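PDB 3MYV: SusD superfamily protein from Bacteroides vulgatus, which probably binds saccharides at the outer membrane, as in other members of the SusD family. Local coordinates for residues 76-90 with 110-124. Numbering follows the deposited sequence.
Sequences WGRPFYILREAWNIL and KGETMAVIALCQFDL
Leu124 sets its CD1 methyl over the Phe80 ring, 3.6 Å from the ring centroid and 10° off the normal, a CH-pi contact well centred on the face. CD2 of the same leucine lies against ring atom CE2 and the carbonyl O of Trp76. Phe80 CE2 in turn stands over the centre of a face of the Trp76 ring, while Pro79 CB packs against Leu124 CG. Were Phe80 an alanine, the CD1 methyl of Leu124 would probably lose its aromatic face and a gap would open toward the Trp76 indole. Leu83 meets Leu124 tip to tip, CD1 to CD1 at 3.6 Å, and lodges as a knob among Ile117, Cys120, Gln121 and Leu124. Its CG, anti to the carbonyl carbon (chi1 -81°), is carried over toward 110-124 to meet Cys120 CB; from there CD2 goes to Ile117 and CD1 also nears Gln121 OE1, itself hydrogen-bonded to Ile145 N. The axes of 77-90 and 110-124 approach to 9.1 Å, their N-to-C directions 152° apart: an antiparallel helix pair with knobs-into-holes packing, consistent with the TPR-like helical hairpins of SusD proteins. Ile117 is the reciprocal knob, among Leu83, Ala86, Trp87 and Leu90; its CG1 presses on Ala86 CB at 3.3 Å, tighter than ordinary van der Waals contact. Ile117 CD1 makes a CH-pi contact over the five-membered ring of Trp87, 3.9 Å from its centroid, while the indole NE1 is hydrogen-bonded to Ile145 O. Leu90 CD1 reaches Ile117 CD1 at 3.5 Å, and the leucine slides past Thr113, whose OG1 is hydrogen-bonded to Leu109 O. On the flank facing helix 13-27, Ile82 CG2 touches both Val116 CG1 and Cys120 SG, each at 3.6 Å.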
loop_
_atom_site.group_PDB
_atom_site.type_symbol
_atom_site.label_atom_id
_atom_site.label_comp_id
_atom_site.label_asym_id
_atom_site.label_seq_id
_atom_site.Cartn_x
_atom_site.Cartn_y
_atom_site.Cartn_z
ATOM N N TRP A 76 -7.207 2.520 -12.029
ATOM C CA TRP A 76 -8.331 3.471 -12.112
ATOM C C TRP A 76 -9.645 2.744 -11.944
ATOM O O TRP A 76 -10.417 3.043 -11.034
ATOM C CB TRP A 76 -8.359 4.196 -13.464
ATOM C CG TRP A 76 -9.559 5.101 -13.710
ATOM C CD1 TRP A 76 -10.773 4.729 -14.225
ATOM C CD2 TRP A 76 -9.624 6.529 -13.546
ATOM N NE1 TRP A 76 -11.594 5.821 -14.347
ATOM C CE2 TRP A 76 -10.915 6.942 -13.961
ATOM C CE3 TRP A 76 -8.737 7.487 -13.064
ATOM C CZ2 TRP A 76 -11.332 8.293 -13.936
ATOM C CZ3 TRP A 76 -9.141 8.841 -13.046
ATOM C CH2 TRP A 76 -10.431 9.224 -13.465
ATOM N N GLY A 77 -9.928 1.831 -12.872
ATOM C CA GLY A 77 -11.236 1.184 -12.919
ATOM C C GLY A 77 -11.677 0.422 -11.685
ATOM O O GLY A 77 -12.851 0.483 -11.282
ATOM N N ARG A 78 -10.783 -0.350 -11.098
ATOM C CA ARG A 78 -11.189 -1.231 -10.012
ATOM C C ARG A 78 -11.499 -0.456 -8.717
ATOM O O ARG A 78 -12.553 -0.675 -8.132
ATOM C CB ARG A 78 -10.184 -2.383 -9.801
ATOM C CG ARG A 78 -10.589 -3.389 -8.725
ATOM C CD ARG A 78 -11.971 -3.918 -8.895
ATOM N NE ARG A 78 -12.093 -4.518 -10.203
ATOM C CZ ARG A 78 -11.780 -5.778 -10.517
ATOM N NH1 ARG A 78 -11.388 -6.668 -9.610
ATOM N NH2 ARG A 78 -11.933 -6.172 -11.768
ATOM N N PRO A 79 -10.634 0.503 -8.300
ATOM C CA PRO A 79 -11.039 1.257 -7.110
ATOM C C PRO A 79 -12.338 2.055 -7.338
ATOM O O PRO A 79 -13.133 2.197 -6.430
ATOM C CB PRO A 79 -9.863 2.215 -6.884
ATOM C CG PRO A 79 -8.705 1.418 -7.358
ATOM C CD PRO A 79 -9.206 0.700 -8.592
ATOM N N PHE A 80 -12.564 2.553 -8.550
ATOM C CA PHE A 80 -13.807 3.293 -8.801
ATOM C C PHE A 80 -15.012 2.386 -8.755
ATOM O O PHE A 80 -16.051 2.799 -8.266
ATOM C CB PHE A 80 -13.790 4.069 -10.117
ATOM C CG PHE A 80 -13.210 5.425 -9.974
ATOM C CD1 PHE A 80 -13.766 6.339 -9.097
ATOM C CD2 PHE A 80 -12.064 5.774 -10.657
ATOM C CE1 PHE A 80 -13.224 7.612 -8.958
ATOM C CE2 PHE A 80 -11.529 7.038 -10.515
ATOM C CZ PHE A 80 -12.100 7.951 -9.681
ATOM N N TYR A 81 -14.867 1.165 -9.280
ATOM C CA TYR A 81 -15.934 0.195 -9.257
ATOM C C TYR A 81 -16.288 -0.154 -7.810
ATOM O O TYR A 81 -17.456 -0.206 -7.444
ATOM C CB TYR A 81 -15.550 -1.072 -10.066
ATOM C CG TYR A 81 -16.719 -2.023 -10.244
ATOM C CD1 TYR A 81 -17.032 -2.973 -9.266
ATOM C CD2 TYR A 81 -17.537 -1.946 -11.365
ATOM C CE1 TYR A 81 -18.098 -3.816 -9.406
ATOM C CE2 TYR A 81 -18.628 -2.803 -11.511
ATOM C CZ TYR A 81 -18.894 -3.727 -10.523
ATOM O OH TYR A 81 -19.955 -4.570 -10.647
ATOM N N ILE A 82 -15.275 -0.373 -6.992
ATOM C CA ILE A 82 -15.490 -0.689 -5.595
ATOM C C ILE A 82 -16.185 0.465 -4.866
ATOM O O ILE A 82 -17.110 0.239 -4.072
ATOM C CB ILE A 82 -14.170 -1.093 -4.903
ATOM C CG1 ILE A 82 -13.608 -2.400 -5.487
ATOM C CG2 ILE A 82 -14.376 -1.273 -3.380
ATOM C CD1 ILE A 82 -12.107 -2.646 -5.150
ATOM N N LEU A 83 -15.756 1.693 -5.141
ATOM C CA LEU A 83 -16.385 2.875 -4.548
ATOM C C LEU A 83 -17.884 2.960 -4.867
ATOM O O LEU A 83 -18.683 3.272 -4.015
ATOM C CB LEU A 83 -15.678 4.142 -5.048
ATOM C CG LEU A 83 -14.366 4.490 -4.323
ATOM C CD1 LEU A 83 -13.483 5.446 -5.140
ATOM C CD2 LEU A 83 -14.638 5.100 -2.925
ATOM N N ARG A 84 -18.259 2.674 -6.106
ATOM C CA ARG A 84 -19.658 2.647 -6.474
ATOM C C ARG A 84 -20.413 1.600 -5.683
ATOM O O ARG A 84 -21.505 1.893 -5.166
ATOM C CB ARG A 84 -19.834 2.328 -7.977
ATOM C CG ARG A 84 -21.314 2.119 -8.378
ATOM C CD ARG A 84 -21.450 1.326 -9.668
ATOM N NE ARG A 84 -21.392 2.213 -10.818
ATOM N N GLU A 85 -19.886 0.372 -5.621
ATOM C CA GLU A 85 -20.586 -0.710 -4.872
ATOM C C GLU A 85 -20.657 -0.381 -3.370
ATOM O O GLU A 85 -21.689 -0.644 -2.696
ATOM C CB GLU A 85 -19.927 -2.093 -5.079
ATOM C CG GLU A 85 -19.931 -2.613 -6.508
ATOM C CD GLU A 85 -21.323 -2.856 -7.043
ATOM O OE1 GLU A 85 -22.047 -3.671 -6.454
ATOM O OE2 GLU A 85 -21.700 -2.227 -8.046
ATOM N N ALA A 86 -19.591 0.224 -2.851
ATOM C CA ALA A 86 -19.536 0.604 -1.439
ATOM C C ALA A 86 -20.615 1.644 -1.103
ATOM O O ALA A 86 -21.301 1.545 -0.080
ATOM C CB ALA A 86 -18.161 1.141 -1.083
ATOM N N TRP A 87 -20.750 2.650 -1.955
ATOM C CA TRP A 87 -21.779 3.674 -1.730
ATOM C C TRP A 87 -23.193 3.107 -1.872
ATOM O O TRP A 87 -24.102 3.580 -1.201
ATOM C CB TRP A 87 -21.564 4.901 -2.632
ATOM C CG TRP A 87 -20.625 5.870 -2.000
ATOM C CD1 TRP A 87 -19.298 6.027 -2.277
ATOM C CD2 TRP A 87 -20.933 6.817 -0.965
ATOM N NE1 TRP A 87 -18.764 7.013 -1.482
ATOM C CE2 TRP A 87 -19.741 7.502 -0.659
ATOM C CE3 TRP A 87 -22.097 7.138 -0.255
ATOM C CZ2 TRP A 87 -19.685 8.518 0.305
ATOM C CZ3 TRP A 87 -22.036 8.133 0.711
ATOM C CH2 TRP A 87 -20.842 8.827 0.966
ATOM N N ASN A 88 -23.380 2.090 -2.716
ATOM C CA ASN A 88 -24.687 1.406 -2.793
ATOM C C ASN A 88 -25.036 0.750 -1.454
ATOM O O ASN A 88 -26.198 0.792 -1.018
ATOM C CB ASN A 88 -24.728 0.394 -3.948
ATOM C CG ASN A 88 -24.788 1.083 -5.312
ATOM O OD1 ASN A 88 -25.207 2.238 -5.411
ATOM N ND2 ASN A 88 -24.392 0.374 -6.361
ATOM N N ILE A 89 -24.018 0.223 -0.776
ATOM C CA ILE A 89 -24.204 -0.385 0.554
ATOM C C ILE A 89 -24.602 0.686 1.557
ATOM O O ILE A 89 -25.597 0.529 2.272
ATOM C CB ILE A 89 -22.939 -1.138 1.016
ATOM C CG1 ILE A 89 -22.717 -2.387 0.157
ATOM C CG2 ILE A 89 -23.005 -1.487 2.501
ATOM C CD1 ILE A 89 -21.333 -3.041 0.337
ATOM N N LEU A 90 -23.842 1.785 1.606
ATOM C CA LEU A 90 -24.123 2.848 2.570
ATOM C C LEU A 90 -25.532 3.399 2.347
ATOM O O LEU A 90 -26.266 3.631 3.308
ATOM C CB LEU A 90 -23.110 3.998 2.467
ATOM C CG LEU A 90 -21.656 3.728 2.879
ATOM C CD1 LEU A 90 -20.839 5.042 2.904
ATOM C CD2 LEU A 90 -21.601 3.019 4.238
ATOM N N LYS A 110 -21.165 -0.855 8.485
ATOM C CA LYS A 110 -21.185 0.505 7.936
ATOM C C LYS A 110 -19.781 1.142 8.033
ATOM O O LYS A 110 -19.261 1.670 7.042
ATOM C CB LYS A 110 -22.196 1.368 8.662
ATOM C CG LYS A 110 -22.178 2.840 8.252
ATOM C CD LYS A 110 -23.250 3.660 8.994
ATOM C CE LYS A 110 -23.021 5.168 8.798
ATOM N NZ LYS A 110 -24.064 6.004 9.495
ATOM N N GLY A 111 -19.179 1.075 9.215
ATOM C CA GLY A 111 -17.825 1.601 9.423
ATOM C C GLY A 111 -16.799 0.966 8.507
ATOM O O GLY A 111 -15.913 1.646 7.937
ATOM N N GLU A 112 -16.921 -0.347 8.349
ATOM C CA GLU A 112 -15.972 -1.101 7.543
ATOM C C GLU A 112 -16.103 -0.692 6.080
ATOM O O GLU A 112 -15.109 -0.517 5.399
ATOM C CB GLU A 112 -16.199 -2.612 7.710
ATOM C CG GLU A 112 -15.190 -3.454 6.957
ATOM C CD GLU A 112 -15.416 -4.958 7.055
ATOM O OE1 GLU A 112 -16.352 -5.401 7.768
ATOM O OE2 GLU A 112 -14.645 -5.705 6.396
ATOM N N THR A 113 -17.340 -0.533 5.615
ATOM C CA THR A 113 -17.608 -0.033 4.261
ATOM C C THR A 113 -16.985 1.351 4.038
ATOM O O THR A 113 -16.393 1.624 2.995
ATOM C CB THR A 113 -19.121 0.013 3.985
ATOM O OG1 THR A 113 -19.684 -1.299 4.170
ATOM C CG2 THR A 113 -19.417 0.532 2.554
HETATM N N MSE A 114 -17.089 2.226 5.028
HETATM C CA MSE A 114 -16.455 3.527 4.948
HETATM C C MSE A 114 -14.939 3.392 4.900
HETATM O O MSE A 114 -14.287 4.189 4.230
HETATM C CB MSE A 114 -16.889 4.433 6.106
HETATM C CG MSE A 114 -18.377 4.775 6.104
HETATM SE SE MSE A 114 -18.958 5.608 7.767
HETATM C CE MSE A 114 -18.067 7.274 7.582
ATOM N N ALA A 115 -14.369 2.428 5.629
ATOM C CA ALA A 115 -12.904 2.199 5.591
ATOM C C ALA A 115 -12.462 1.779 4.169
ATOM O O ALA A 115 -11.449 2.256 3.659
ATOM C CB ALA A 115 -12.506 1.124 6.641
ATOM N N VAL A 116 -13.222 0.876 3.549
ATOM C CA VAL A 116 -12.996 0.482 2.144
ATOM C C VAL A 116 -13.023 1.700 1.203
ATOM O O VAL A 116 -12.115 1.907 0.392
ATOM C CB VAL A 116 -13.967 -0.640 1.695
ATOM C CG1 VAL A 116 -13.777 -0.950 0.196
ATOM C CG2 VAL A 116 -13.750 -1.942 2.552
ATOM N N ILE A 117 -14.017 2.558 1.372
ATOM C CA ILE A 117 -14.132 3.774 0.563
ATOM C C ILE A 117 -12.912 4.672 0.729
ATOM O O ILE A 117 -12.336 5.154 -0.239
ATOM C CB ILE A 117 -15.450 4.529 0.922
ATOM C CG1 ILE A 117 -16.644 3.750 0.352
ATOM C CG2 ILE A 117 -15.396 6.008 0.460
ATOM C CD1 ILE A 117 -18.047 4.161 0.941
ATOM N N ALA A 118 -12.482 4.845 1.973
ATOM C CA ALA A 118 -11.319 5.656 2.263
ATOM C C ALA A 118 -10.045 5.071 1.617
ATOM O O ALA A 118 -9.284 5.792 1.026
ATOM C CB ALA A 118 -11.143 5.805 3.810
ATOM N N LEU A 119 -9.836 3.761 1.708
ATOM C CA LEU A 119 -8.670 3.141 1.078
ATOM C C LEU A 119 -8.653 3.322 -0.449
ATOM O O LEU A 119 -7.639 3.751 -1.029
ATOM C CB LEU A 119 -8.626 1.652 1.436
ATOM C CG LEU A 119 -7.456 0.853 0.875
ATOM C CD1 LEU A 119 -6.128 1.530 1.248
ATOM C CD2 LEU A 119 -7.512 -0.580 1.416
ATOM N N CYS A 120 -9.794 3.054 -1.084
ATOM C CA CYS A 120 -9.916 3.190 -2.525
ATOM C C CYS A 120 -9.638 4.626 -2.950
ATOM O O CYS A 120 -8.842 4.889 -3.866
ATOM C CB CYS A 120 -11.315 2.803 -2.975
ATOM S SG CYS A 120 -11.615 1.021 -2.900
ATOM N N GLN A 121 -10.289 5.570 -2.291
ATOM C CA GLN A 121 -10.078 6.974 -2.678
ATOM C C GLN A 121 -8.644 7.410 -2.430
ATOM O O GLN A 121 -8.067 8.208 -3.212
ATOM C CB GLN A 121 -11.081 7.886 -1.989
ATOM C CG GLN A 121 -11.103 9.311 -2.628
ATOM C CD GLN A 121 -11.781 9.323 -3.994
ATOM O OE1 GLN A 121 -12.951 8.930 -4.111
ATOM N NE2 GLN A 121 -11.077 9.856 -5.022
ATOM N N PHE A 122 -8.040 6.910 -1.349
ATOM C CA PHE A 122 -6.639 7.243 -1.029
ATOM C C PHE A 122 -5.694 6.762 -2.122
ATOM O O PHE A 122 -4.855 7.518 -2.608
ATOM C CB PHE A 122 -6.243 6.676 0.345
ATOM C CG PHE A 122 -4.759 6.793 0.671
ATOM C CD1 PHE A 122 -4.159 8.036 0.827
ATOM C CD2 PHE A 122 -3.990 5.666 0.895
ATOM C CE1 PHE A 122 -2.800 8.137 1.151
ATOM C CE2 PHE A 122 -2.642 5.763 1.235
ATOM C CZ PHE A 122 -2.051 7.011 1.367
ATOM N N ASP A 123 -5.868 5.511 -2.540
ATOM C CA ASP A 123 -5.062 4.953 -3.613
ATOM C C ASP A 123 -5.223 5.737 -4.921
ATOM O O ASP A 123 -4.224 6.130 -5.545
ATOM C CB ASP A 123 -5.374 3.470 -3.779
ATOM C CG ASP A 123 -4.766 2.619 -2.651
ATOM O OD1 ASP A 123 -3.796 3.093 -2.010
ATOM O OD2 ASP A 123 -5.270 1.495 -2.400
ATOM N N LEU A 124 -6.464 6.053 -5.288
ATOM C CA LEU A 124 -6.703 6.930 -6.449
ATOM C C LEU A 124 -5.999 8.271 -6.331
ATOM O O LEU A 124 -5.492 8.795 -7.333
ATOM C CB LEU A 124 -8.194 7.165 -6.693
ATOM C CG LEU A 124 -8.962 5.954 -7.240
ATOM C CD1 LEU A 124 -10.498 6.115 -7.031
ATOM C CD2 LEU A 124 -8.618 5.681 -8.713
#